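Local coordinates for protein cyanophycinase-like exopeptidase (actinobacterium SCGC AAA027-L06, PDB 6NQC) that is probably a serine exopeptidase of family S51, related to cyanophycinase, that hydrolyses peptide bonds, at residues V184-P188 with L205-D211; G122-Y126 with V164-R168; I215-T221 with D237-L243. All blocks are in the same frame, centred on the assembly; numbering follows the deposited sequence.

Contact 1. Residues V184-P188 with L205-D211; sequences VRVIP and LLDLPTD
A chi1 of 175° carries CG of R185 away from the backbone N, and a bend at chi3 (76°) then turns the guanidinium onto segment 205-211 and the D211 carboxylate. The grip is a side-on, two-pronged salt bridge: NE of R185 reaches OD1 of D211 at 2.7 Å and NH2 of R185 reaches OD2 of D211 at 2.9 Å, both bonds almost straight, in the guanidinium plane and on syn lone pairs. The two flat groups lie only 14° from coplanar. NH1 and NH2 of R185 converge end-on on O of L205, each at 2.9 Å, in more bent bonds. CD1 of L208 sits over one face, toward the rim, 3.5 Å from NE of R185. OD2 of D211 also accepts from the backbone N of L208, within a type I turn, and pairs with K244. CD1 of I187 packs against CD2 of L206 at 3.7 Å, while CG1 and CG2 of I187 meet CD1 and CG of L205. The buried arginine thus ties edge strand 184-187 of a four-stranded mixed sheet to the loop following helix 199-205, closing the beta-alpha-beta crossover that leads into the parallel neighbour 213-217.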
ATOM      1  N   VAL A 184      12.120   5.022  -2.809  1.00 14.88           N
ATOM      2  CA  VAL A 184      11.433   5.551  -1.646  1.00 12.48           C
ATOM      3  C   VAL A 184      11.063   4.379  -0.743  1.00 14.83           C
ATOM      4  O   VAL A 184      10.682   3.306  -1.222  1.00 18.40           O
ATOM      5  CB  VAL A 184      10.182   6.359  -2.046  1.00 15.70           C
ATOM      6  CG1 VAL A 184       9.508   6.833  -0.786  1.00 17.42           C
ATOM      7  CG2 VAL A 184      10.565   7.498  -2.961  1.00 19.14           C
ATOM      8  N   ARG A 185      11.208   4.580   0.551  1.00 11.67           N
ATOM      9  CA  ARG A 185      10.698   3.669   1.569  1.00 14.87           C
ATOM     10  C   ARG A 185       9.908   4.453   2.610  1.00 16.29           C
ATOM     11  O   ARG A 185      10.244   5.595   2.938  1.00 14.19           O
ATOM     12  CB  ARG A 185      11.833   2.919   2.226  1.00 12.06           C
ATOM     13  CG  ARG A 185      11.390   2.027   3.387  1.00 13.49           C
ATOM     14  CD  ARG A 185      12.579   1.141   3.818  1.00 15.22           C
ATOM     15  NE  ARG A 185      13.620   1.810   4.598  1.00 12.68           N
ATOM     16  CZ  ARG A 185      13.595   2.028   5.912  1.00 15.58           C
ATOM     17  NH1 ARG A 185      12.535   1.708   6.652  1.00 18.25           N
ATOM     18  NH2 ARG A 185      14.619   2.627   6.475  1.00 17.65           N
ATOM     19  N   VAL A 186       8.899   3.791   3.178  1.00 15.97           N
ATOM     20  CA  VAL A 186       7.911   4.403   4.052  1.00 14.79           C
ATOM     21  C   VAL A 186       7.992   3.796   5.450  1.00 11.57           C
ATOM     22  O   VAL A 186       7.959   2.568   5.616  1.00 14.75           O
ATOM     23  CB  VAL A 186       6.476   4.193   3.510  1.00 15.09           C
ATOM     24  CG1 VAL A 186       5.419   4.546   4.577  1.00 18.05           C
ATOM     25  CG2 VAL A 186       6.302   4.947   2.218  1.00 16.39           C
ATOM     26  N   ILE A 187       7.982   4.663   6.458  1.00 10.99           N
ATOM     27  CA  ILE A 187       7.705   4.288   7.832  1.00 13.47           C
ATOM     28  C   ILE A 187       6.264   4.727   8.139  1.00 16.00           C
ATOM     29  O   ILE A 187       6.002   5.939   8.154  1.00 16.52           O
ATOM     30  CB  ILE A 187       8.700   4.924   8.806  1.00 11.78           C
ATOM     31  CG1 ILE A 187      10.101   4.452   8.436  1.00 17.11           C
ATOM     32  CG2 ILE A 187       8.359   4.501  10.207  1.00 15.34           C
ATOM     33  CD1 ILE A 187      11.226   5.209   9.110  1.00 17.79           C
ATOM     34  N   PRO A 188       5.341   3.799   8.344  1.00 17.59           N
ATOM     35  CA  PRO A 188       3.945   4.171   8.618  1.00 17.53           C
ATOM     36  C   PRO A 188       3.753   4.477  10.094  1.00 17.22           C
ATOM     37  O   PRO A 188       4.679   4.418  10.857  1.00 16.38           O
ATOM     38  CB  PRO A 188       3.170   2.921   8.217  1.00 17.64           C
ATOM     39  CG  PRO A 188       4.149   1.764   8.445  1.00 18.31           C
ATOM     40  CD  PRO A 188       5.532   2.339   8.203  1.00 17.87           C
ATOM     41  N   LEU A 205      14.818   0.607  11.650  1.00 19.90           N
ATOM     42  CA  LEU A 205      13.683   1.203  10.965  1.00 18.11           C
ATOM     43  C   LEU A 205      14.069   2.505  10.282  1.00 17.86           C
ATOM     44  O   LEU A 205      13.583   2.807   9.180  1.00 16.45           O
ATOM     45  CB  LEU A 205      12.552   1.438  11.965  1.00 18.97           C
ATOM     46  CG  LEU A 205      11.190   1.891  11.483  1.00 20.52           C
ATOM     47  CD1 LEU A 205      10.711   1.120  10.287  1.00 21.60           C
ATOM     48  CD2 LEU A 205      10.160   1.671  12.629  1.00 31.31           C
ATOM     49  N   LEU A 206      14.972   3.267  10.888  1.00 18.04           N
ATOM     50  CA  LEU A 206      15.335   4.576  10.347  1.00 15.69           C
ATOM     51  C   LEU A 206      16.489   4.553   9.358  1.00 20.39           C
ATOM     52  O   LEU A 206      16.796   5.598   8.782  1.00 17.16           O
ATOM     53  CB  LEU A 206      15.667   5.536  11.491  1.00 18.53           C
ATOM     54  CG  LEU A 206      14.440   6.023  12.269  1.00 18.83           C
ATOM     55  CD1 LEU A 206      14.825   6.756  13.540  1.00 28.08           C
ATOM     56  CD2 LEU A 206      13.603   6.900  11.330  1.00 20.31           C
ATOM     57  N   ASP A 207      17.138   3.408   9.134  1.00 19.55           N
ATOM     58  CA  ASP A 207      18.395   3.464   8.362  1.00 19.64           C
ATOM     59  C   ASP A 207      18.740   2.070   7.863  1.00 20.01           C
ATOM     60  O   ASP A 207      19.347   1.281   8.596  1.00 18.37           O
ATOM     61  CB  ASP A 207      19.523   4.049   9.222  1.00 21.55           C
ATOM     62  CG  ASP A 207      20.852   4.055   8.540  1.00 35.44           C
ATOM     63  OD1 ASP A 207      20.888   3.928   7.287  1.00 34.36           O
ATOM     64  OD2 ASP A 207      21.860   4.180   9.274  1.00 41.10           O
ATOM     65  N   LEU A 208      18.371   1.800   6.608  1.00 16.84           N
ATOM     66  CA  LEU A 208      18.755   0.595   5.910  1.00 16.70           C
ATOM     67  C   LEU A 208      19.792   0.913   4.856  1.00 21.58           C
ATOM     68  O   LEU A 208      19.743   1.988   4.226  1.00 19.87           O
ATOM     69  CB  LEU A 208      17.576  -0.108   5.225  1.00 16.20           C
ATOM     70  CG  LEU A 208      16.472  -0.589   6.180  1.00 19.37           C
ATOM     71  CD1 LEU A 208      15.318  -1.216   5.328  1.00 22.05           C
ATOM     72  CD2 LEU A 208      16.963  -1.625   7.161  1.00 17.06           C
ATOM     73  N   PRO A 209      20.719  -0.021   4.603  1.00 16.47           N
ATOM     74  CA  PRO A 209      21.798   0.244   3.632  1.00 21.45           C
ATOM     75  C   PRO A 209      21.303   0.312   2.205  1.00 22.82           C
ATOM     76  O   PRO A 209      22.062   0.727   1.330  1.00 23.25           O
ATOM     77  CB  PRO A 209      22.739  -0.952   3.810  1.00 23.29           C
ATOM     78  CG  PRO A 209      21.826  -2.075   4.280  1.00 19.66           C
ATOM     79  CD  PRO A 209      20.762  -1.399   5.140  1.00 20.48           C
ATOM     80  N   THR A 210      20.055  -0.100   1.953  1.00 19.14           N
ATOM     81  CA  THR A 210      19.448  -0.061   0.634  1.00 15.29           C
ATOM     82  C   THR A 210      18.615   1.196   0.396  1.00 15.30           C
ATOM     83  O   THR A 210      18.056   1.355  -0.691  1.00 19.41           O
ATOM     84  CB  THR A 210      18.595  -1.319   0.450  1.00 21.09           C
ATOM     85  OG1 THR A 210      17.690  -1.452   1.565  1.00 18.20           O
ATOM     86  CG2 THR A 210      19.500  -2.567   0.397  1.00 20.78           C
ATOM     87  N   ASP A 211      18.564   2.108   1.368  1.00 18.63           N
ATOM     88  CA  ASP A 211      17.706   3.280   1.284  1.00 21.49           C
ATOM     89  C   ASP A 211      18.223   4.301   0.270  1.00 22.36           C
ATOM     90  O   ASP A 211      19.425   4.436   0.022  1.00 20.66           O
ATOM     91  CB  ASP A 211      17.617   3.994   2.640  1.00 15.72           C
ATOM     92  CG  ASP A 211      16.634   3.355   3.598  1.00 18.42           C
ATOM     93  OD1 ASP A 211      15.727   2.597   3.178  1.00 17.00           O
ATOM     94  OD2 ASP A 211      16.802   3.615   4.824  1.00 18.18           O
TER

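Contact 2. Residues G122-Y126 with V164-R168; sequences GDPHY and VPNFR
The H125 imidazole is flanked by unlike groups, a valine methyl on one face and, toward the rim of the other, the ND2 of an asparagine, while a backbone carbonyl stands at its edge. CG1 of V164 makes a CH-pi contact, 4.0 Å from the ring centroid of H125 and 25° off the normal, displaced toward the CE1 rim. On the opposite face ND2 of N166 is likewise offset, and CB of N166 comes to 3.7 Å from CE1 of H125. The carbonyl O of P165 lies near the ring plane, 2.9 Å from NE2 of H125. R168 arrives from the opposite direction to the histidine, its chain bent at chi2 and chi3; NH2 of R168 stands 3.6 Å from NE2 of H125, with the guanidinium and ring planes 69° apart. OD1 of N166, which lies over one face of the R168 guanidinium, accepts from the backbone N of R168 at 3.0 Å, an Asx turn. On the valine side of the ring, CG1 of V164 also touches CB of P124 at 3.9 Å, so one methyl bridges two residues of the first helical turn. That turn begins at the N-cap D123, whose OD1 takes weak bonds from the backbone N of H125 and of Y126. Beyond the contact, ND1 of H125 is hydrogen-bonded to OG1 of T175. That bond and the contacts on both faces should limit rotation of the ring; R168 may oppose a positive charge on it and the P165 carbonyl may support one, leaving the balance open.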
ATOM      1  N   GLY A 122      -0.949  -5.426   8.634  1.00 15.25           N
ATOM      2  CA  GLY A 122      -0.570  -6.663   9.261  1.00 20.75           C
ATOM      3  C   GLY A 122       0.946  -6.778   9.364  1.00 17.37           C
ATOM      4  O   GLY A 122       1.631  -5.864   9.818  1.00 16.32           O
ATOM      5  N   ASP A 123       1.473  -7.918   8.965  1.00 18.93           N
ATOM      6  CA  ASP A 123       2.894  -8.222   9.081  1.00 18.31           C
ATOM      7  C   ASP A 123       3.544  -7.990   7.717  1.00 17.23           C
ATOM      8  O   ASP A 123       3.236  -8.705   6.757  1.00 14.40           O
ATOM      9  CB  ASP A 123       3.065  -9.668   9.547  1.00 19.31           C
ATOM     10  CG  ASP A 123       4.522 -10.118   9.604  1.00 23.52           C
ATOM     11  OD1 ASP A 123       5.435  -9.368   9.213  1.00 21.83           O
ATOM     12  OD2 ASP A 123       4.716 -11.253  10.033  1.00 24.98           O
ATOM     13  N   PRO A 124       4.409  -6.984   7.574  1.00 18.84           N
ATOM     14  CA  PRO A 124       4.986  -6.719   6.265  1.00 17.62           C
ATOM     15  C   PRO A 124       5.908  -7.825   5.802  1.00 15.89           C
ATOM     16  O   PRO A 124       5.998  -8.067   4.601  1.00 17.90           O
ATOM     17  CB  PRO A 124       5.741  -5.395   6.477  1.00 15.65           C
ATOM     18  CG  PRO A 124       6.119  -5.449   7.894  1.00 17.56           C
ATOM     19  CD  PRO A 124       4.998  -6.127   8.627  1.00 18.57           C
ATOM     20  N   HIS A 125       6.576  -8.527   6.717  1.00 19.55           N
ATOM     21  CA  HIS A 125       7.442  -9.616   6.284  1.00 19.71           C
ATOM     22  C   HIS A 125       6.618 -10.753   5.703  1.00 20.92           C
ATOM     23  O   HIS A 125       6.986 -11.317   4.659  1.00 17.10           O
ATOM     24  CB  HIS A 125       8.314 -10.066   7.443  1.00 18.38           C
ATOM     25  CG  HIS A 125       9.185  -8.967   7.948  1.00 18.51           C
ATOM     26  ND1 HIS A 125      10.345  -8.596   7.306  1.00 18.83           N
ATOM     27  CD2 HIS A 125       9.037  -8.112   8.992  1.00 24.10           C
ATOM     28  CE1 HIS A 125      10.897  -7.583   7.959  1.00 23.23           C
ATOM     29  NE2 HIS A 125      10.123  -7.266   8.981  1.00 23.93           N
ATOM     30  N   TYR A 126       5.490 -11.081   6.337  1.00 18.55           N
ATOM     31  CA  TYR A 126       4.636 -12.133   5.806  1.00 17.09           C
ATOM     32  C   TYR A 126       4.011 -11.712   4.476  1.00 16.29           C
ATOM     33  O   TYR A 126       3.919 -12.523   3.546  1.00 18.23           O
ATOM     34  CB  TYR A 126       3.565 -12.507   6.828  1.00 15.77           C
ATOM     35  CG  TYR A 126       2.766 -13.737   6.447  1.00 19.31           C
ATOM     36  CD1 TYR A 126       3.327 -15.000   6.511  1.00 22.12           C
ATOM     37  CD2 TYR A 126       1.432 -13.623   6.025  1.00 13.17           C
ATOM     38  CE1 TYR A 126       2.610 -16.136   6.163  1.00 22.00           C
ATOM     39  CE2 TYR A 126       0.693 -14.747   5.653  1.00 17.16           C
ATOM     40  CZ  TYR A 126       1.295 -16.008   5.728  1.00 23.93           C
ATOM     41  OH  TYR A 126       0.591 -17.142   5.370  1.00 23.72           O
ATOM     42  N   VAL A 164      12.329  -4.444   3.287  1.00 16.91           N
ATOM     43  CA  VAL A 164      11.486  -4.264   4.467  1.00 12.78           C
ATOM     44  C   VAL A 164      12.370  -4.468   5.691  1.00 16.86           C
ATOM     45  O   VAL A 164      12.941  -5.553   5.844  1.00 15.59           O
ATOM     46  CB  VAL A 164      10.301  -5.240   4.492  1.00 15.55           C
ATOM     47  CG1 VAL A 164       9.513  -5.039   5.743  1.00 17.01           C
ATOM     48  CG2 VAL A 164       9.428  -5.050   3.204  1.00 20.09           C
ATOM     49  N   PRO A 165      12.494  -3.479   6.589  1.00 16.21           N
ATOM     50  CA  PRO A 165      13.426  -3.624   7.728  1.00 15.78           C
ATOM     51  C   PRO A 165      12.963  -4.701   8.686  1.00 18.02           C
ATOM     52  O   PRO A 165      11.770  -4.845   8.946  1.00 18.28           O
ATOM     53  CB  PRO A 165      13.365  -2.266   8.416  1.00 18.35           C
ATOM     54  CG  PRO A 165      11.975  -1.738   8.016  1.00 14.07           C
ATOM     55  CD  PRO A 165      11.764  -2.201   6.640  1.00 13.34           C
ATOM     56  N   ASN A 166      13.919  -5.448   9.213  1.00 16.92           N
ATOM     57  CA  ASN A 166      13.651  -6.487  10.207  1.00 23.47           C
ATOM     58  C   ASN A 166      14.309  -6.121  11.531  1.00 26.21           C
ATOM     59  O   ASN A 166      15.525  -6.319  11.707  1.00 19.62           O
ATOM     60  CB  ASN A 166      14.129  -7.858   9.729  1.00 23.78           C
ATOM     61  CG  ASN A 166      13.554  -8.999  10.564  1.00 31.97           C
ATOM     62  OD1 ASN A 166      13.318  -8.842  11.764  1.00 34.65           O
ATOM     63  ND2 ASN A 166      13.336 -10.146   9.937  1.00 31.13           N
ATOM     64  N   PHE A 167      13.474  -5.652  12.484  1.00 26.36           N
ATOM     65  CA  PHE A 167      13.978  -5.240  13.795  1.00 28.86           C
ATOM     66  C   PHE A 167      14.599  -6.392  14.561  1.00 33.14           C
ATOM     67  O   PHE A 167      15.496  -6.190  15.382  1.00 47.46           O
ATOM     68  CB  PHE A 167      12.887  -4.692  14.735  1.00 39.77           C
ATOM     69  CG  PHE A 167      11.908  -3.816  14.087  1.00 29.31           C
ATOM     70  CD1 PHE A 167      10.561  -3.942  14.374  1.00 36.07           C
ATOM     71  CD2 PHE A 167      12.330  -2.864  13.185  1.00 38.22           C
ATOM     72  CE1 PHE A 167       9.650  -3.139  13.760  1.00 35.77           C
ATOM     73  CE2 PHE A 167      11.421  -2.052  12.559  1.00 42.72           C
ATOM     74  CZ  PHE A 167      10.078  -2.178  12.851  1.00 44.51           C
ATOM     75  N   ARG A 168      14.073  -7.594  14.376  1.00 37.05           N
ATOM     76  CA  ARG A 168      14.534  -8.741  15.141  1.00 42.37           C
ATOM     77  C   ARG A 168      15.928  -9.175  14.733  1.00 41.84           C
ATOM     78  O   ARG A 168      16.529  -9.991  15.444  1.00 49.88           O
ATOM     79  CB  ARG A 168      13.526  -9.891  14.980  1.00 39.52           C
ATOM     80  CG  ARG A 168      12.319  -9.800  15.967  1.00 53.01           C
ATOM     81  CD  ARG A 168      10.934  -9.832  15.260  1.00 64.76           C
ATOM     82  NE  ARG A 168      10.668  -8.601  14.503  1.00 68.80           N
ATOM     83  CZ  ARG A 168      10.487  -8.536  13.175  1.00 62.56           C
ATOM     84  NH1 ARG A 168      10.539  -9.640  12.411  1.00 48.82           N
ATOM     85  NH2 ARG A 168      10.274  -7.344  12.602  1.00 41.97           N
TER

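Contact 3. Residues I215-T221 with D237-L243; sequences IGIDEVT and DAKVHIL
H241 turns the NE2 corner of its ring over the D218 carboxylate, the two planes 56° apart and the side chains nearly perpendicular. NE2 of H241 donates to OD1 of D218 at 2.9 Å, arriving from above the carboxylate plane, and more weakly to OD2. The backbone N of K239 also reaches OD2 of D218, at 3.0 Å, so two donors share that oxygen and fix the carboxylate where the strands part. A chi1 of -74° sets CG of D218 beside its own backbone N, so that OD2 faces the K239 N-H and OD1 the H241 ring; that backbone N bonds to O of K239. Along the strands, N of G216 bonds to O of H241 and N of H241 to O of G216, both at 2.7 Å. On the other face, CG2 of I215 meets CD1 of I242 at 3.8 Å and I217 packs against V240. Past D218 a type II turn leads to T221, whose OG1 accepts from N of A238 at 2.8 Å. The same turn carries E219, whose OE2 bonds to ND1 of H189. Antiparallel pairing of strands 213-217 and 240-244 thus runs into a turn holding the acidic member of a probable Ser-His-Glu triad, as expected of an S51 peptidase.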
ATOM      1  N   ILE A 215      10.783   8.243   4.020  1.00 15.93           N
ATOM      2  CA  ILE A 215       9.731   9.149   4.460  1.00 16.03           C
ATOM      3  C   ILE A 215       8.947   8.488   5.566  1.00 14.58           C
ATOM      4  O   ILE A 215       8.841   7.251   5.642  1.00 16.03           O
ATOM      5  CB  ILE A 215       8.760   9.559   3.325  1.00 17.52           C
ATOM      6  CG1 ILE A 215       7.940   8.375   2.814  1.00 16.03           C
ATOM      7  CG2 ILE A 215       9.580  10.149   2.204  1.00 14.22           C
ATOM      8  CD1 ILE A 215       6.854   8.768   1.798  1.00 18.97           C
ATOM      9  N   GLY A 216       8.349   9.321   6.403  1.00 14.67           N
ATOM     10  CA  GLY A 216       7.409   8.867   7.406  1.00 16.47           C
ATOM     11  C   GLY A 216       6.027   9.400   7.087  1.00 19.51           C
ATOM     12  O   GLY A 216       5.879  10.547   6.655  1.00 18.47           O
ATOM     13  N   ILE A 217       5.021   8.564   7.306  1.00 15.32           N
ATOM     14  CA  ILE A 217       3.621   8.937   7.089  1.00 14.51           C
ATOM     15  C   ILE A 217       2.896   8.715   8.408  1.00 15.79           C
ATOM     16  O   ILE A 217       2.878   7.594   8.932  1.00 15.47           O
ATOM     17  CB  ILE A 217       2.985   8.129   5.951  1.00 16.40           C
ATOM     18  CG1 ILE A 217       3.794   8.358   4.653  1.00 18.03           C
ATOM     19  CG2 ILE A 217       1.524   8.560   5.738  1.00 14.24           C
ATOM     20  CD1 ILE A 217       3.268   7.530   3.455  1.00 16.29           C
ATOM     21  N   ASP A 218       2.332   9.795   8.952  1.00 16.00           N
ATOM     22  CA  ASP A 218       1.557   9.726  10.178  1.00 21.88           C
ATOM     23  C   ASP A 218       0.289   8.880  10.006  1.00 19.89           C
ATOM     24  O   ASP A 218      -0.185   8.613   8.890  1.00 15.92           O
ATOM     25  CB  ASP A 218       1.100  11.119  10.641  1.00 17.60           C
ATOM     26  CG  ASP A 218       2.220  11.948  11.237  1.00 24.85           C
ATOM     27  OD1 ASP A 218       3.263  11.368  11.549  1.00 22.75           O
ATOM     28  OD2 ASP A 218       2.057  13.171  11.371  1.00 24.48           O
ATOM     29  N   GLU A 219      -0.300   8.510  11.145  1.00 20.29           N
ATOM     30  CA  GLU A 219      -1.599   7.856  11.129  1.00 23.24           C
ATOM     31  C   GLU A 219      -2.641   8.715  10.407  1.00 18.70           C
ATOM     32  O   GLU A 219      -2.575   9.959  10.386  1.00 18.86           O
ATOM     33  CB  GLU A 219      -2.030   7.545  12.560  1.00 27.02           C
ATOM     34  CG  GLU A 219      -1.102   6.504  13.191  1.00 19.03           C
ATOM     35  CD  GLU A 219      -1.651   5.834  14.417  1.00 34.45           C
ATOM     36  OE1 GLU A 219      -2.367   6.497  15.187  1.00 29.73           O
ATOM     37  OE2 GLU A 219      -1.341   4.655  14.594  1.00 32.16           O
ATOM     38  N   VAL A 220      -3.535   8.014   9.719  1.00 16.55           N
ATOM     39  CA  VAL A 220      -4.647   8.584   8.967  1.00 20.55           C
ATOM     40  C   VAL A 220      -4.169   9.662   8.016  1.00 23.09           C
ATOM     41  O   VAL A 220      -4.845  10.664   7.795  1.00 17.71           O
ATOM     42  CB  VAL A 220      -5.707   9.125   9.957  1.00 22.69           C
ATOM     43  CG1 VAL A 220      -7.019   9.390   9.226  1.00 22.48           C
ATOM     44  CG2 VAL A 220      -5.899   8.156  11.087  1.00 25.72           C
ATOM     45  N   THR A 221      -3.005   9.435   7.416  1.00 17.56           N
ATOM     46  CA  THR A 221      -2.418  10.318   6.418  1.00 18.46           C
ATOM     47  C   THR A 221      -1.922   9.434   5.284  1.00 15.90           C
ATOM     48  O   THR A 221      -1.599   8.248   5.493  1.00 15.72           O
ATOM     49  CB  THR A 221      -1.272  11.132   6.994  1.00 20.45           C
ATOM     50  OG1 THR A 221      -1.718  11.770   8.207  1.00 22.93           O
ATOM     51  CG2 THR A 221      -0.787  12.198   6.048  1.00 23.81           C
ATOM     52  N   ASP A 237      -5.212  13.540   7.515  1.00 21.29           N
ATOM     53  CA  ASP A 237      -5.344  14.249   8.782  1.00 26.28           C
ATOM     54  C   ASP A 237      -4.052  14.807   9.347  1.00 29.94           C
ATOM     55  O   ASP A 237      -4.109  15.798  10.086  1.00 24.23           O
ATOM     56  CB  ASP A 237      -5.997  13.307   9.805  1.00 29.38           C
ATOM     57  CG  ASP A 237      -7.525  13.188   9.614  1.00 34.45           C
ATOM     58  OD1 ASP A 237      -8.084  13.861   8.723  1.00 39.66           O
ATOM     59  OD2 ASP A 237      -8.157  12.394  10.336  1.00 42.20           O
ATOM     60  N   ALA A 238      -2.877  14.237   9.028  1.00 26.81           N
ATOM     61  CA  ALA A 238      -1.645  14.709   9.646  1.00 22.44           C
ATOM     62  C   ALA A 238      -0.506  14.917   8.644  1.00 22.07           C
ATOM     63  O   ALA A 238      -0.727  15.460   7.560  1.00 22.16           O
ATOM     64  CB  ALA A 238      -1.228  13.750  10.774  1.00 20.74           C
ATOM     65  N   LYS A 239       0.717  14.531   9.006  1.00 15.34           N
ATOM     66  CA  LYS A 239       1.878  14.932   8.227  1.00 20.91           C
ATOM     67  C   LYS A 239       2.608  13.766   7.568  1.00 21.71           C
ATOM     68  O   LYS A 239       2.533  12.611   7.984  1.00 20.33           O
ATOM     69  CB  LYS A 239       2.872  15.713   9.094  1.00 21.11           C
ATOM     70  CG  LYS A 239       2.241  16.830   9.922  1.00 28.01           C
ATOM     71  CD  LYS A 239       3.323  17.584  10.717  1.00 38.00           C
ATOM     72  CE  LYS A 239       2.734  18.451  11.837  1.00 52.75           C
ATOM     73  NZ  LYS A 239       3.350  18.125  13.169  1.00 61.30           N
ATOM     74  N   VAL A 240       3.305  14.118   6.506  1.00 19.48           N
ATOM     75  CA  VAL A 240       4.322  13.287   5.884  1.00 16.28           C
ATOM     76  C   VAL A 240       5.663  13.932   6.191  1.00 18.34           C
ATOM     77  O   VAL A 240       5.846  15.139   5.970  1.00 24.90           O
ATOM     78  CB  VAL A 240       4.123  13.176   4.369  1.00 16.34           C
ATOM     79  CG1 VAL A 240       5.332  12.508   3.723  1.00 16.38           C
ATOM     80  CG2 VAL A 240       2.852  12.427   4.071  1.00 18.89           C
ATOM     81  N   HIS A 241       6.604  13.128   6.649  1.00 17.59           N
ATOM     82  CA  HIS A 241       7.923  13.584   7.050  1.00 18.91           C
ATOM     83  C   HIS A 241       8.972  13.094   6.071  1.00 17.39           C
ATOM     84  O   HIS A 241       9.090  11.888   5.815  1.00 18.57           O
ATOM     85  CB  HIS A 241       8.218  13.084   8.458  1.00 20.50           C
ATOM     86  CG  HIS A 241       7.091  13.310   9.401  1.00 26.01           C
ATOM     87  ND1 HIS A 241       7.065  14.368  10.287  1.00 22.00           N
ATOM     88  CD2 HIS A 241       5.927  12.641   9.577  1.00 21.92           C
ATOM     89  CE1 HIS A 241       5.944  14.332  10.981  1.00 27.93           C
ATOM     90  NE2 HIS A 241       5.237  13.293  10.573  1.00 27.07           N
ATOM     91  N   ILE A 242       9.705  14.041   5.496  1.00 19.78           N
ATOM     92  CA  ILE A 242      10.869  13.700   4.679  1.00 20.09           C
ATOM     93  C   ILE A 242      12.048  13.505   5.614  1.00 19.01           C
ATOM     94  O   ILE A 242      12.477  14.439   6.285  1.00 17.64           O
ATOM     95  CB  ILE A 242      11.151  14.791   3.643  1.00 18.58           C
ATOM     96  CG1 ILE A 242       9.872  15.144   2.898  1.00 18.61           C
ATOM     97  CG2 ILE A 242      12.258  14.351   2.687  1.00 17.97           C
ATOM     98  CD1 ILE A 242       9.056  13.922   2.428  1.00 22.94           C
ATOM     99  N   LEU A 243      12.597  12.290   5.649  1.00 14.51           N
ATOM    100  CA  LEU A 243      13.584  11.958   6.675  1.00 19.77           C
ATOM    101  C   LEU A 243      15.011  11.846   6.164  1.00 25.57           C
ATOM    102  O   LEU A 243      15.935  12.275   6.859  1.00 18.57           O
ATOM    103  CB  LEU A 243      13.217  10.631   7.364  1.00 21.18           C
ATOM    104  CG  LEU A 243      11.827  10.605   7.997  1.00 16.28           C
ATOM    105  CD1 LEU A 243      11.529   9.255   8.548  1.00 17.60           C
ATOM    106  CD2 LEU A 243      11.712  11.652   9.088  1.00 23.32           C
TER

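Overall arrangement
Contacts 1 and 3 share the four-stranded sheet in which strands 184-187 and 213-217 are neighbours: N of I187 lies 2.8 Å from O of I215, a probable hydrogen bond, and V186 packs on I215 and I217. Their centres are about 14 Å apart. Contact 2 adjoins contact 1, with centres about 12 Å apart, through P165 and F167: CE2 of F167 comes to 3.7 Å from CB of L205, and CB of P165 to 3.8 Å from CD1 of L208. Contacts 2 and 3 do not touch, their nearest atoms being about 10 Å apart. The probable triad S154-H189-E219 has E219 within contact 3; the side chains of I187 and P124 lie near the triad residues without touching them.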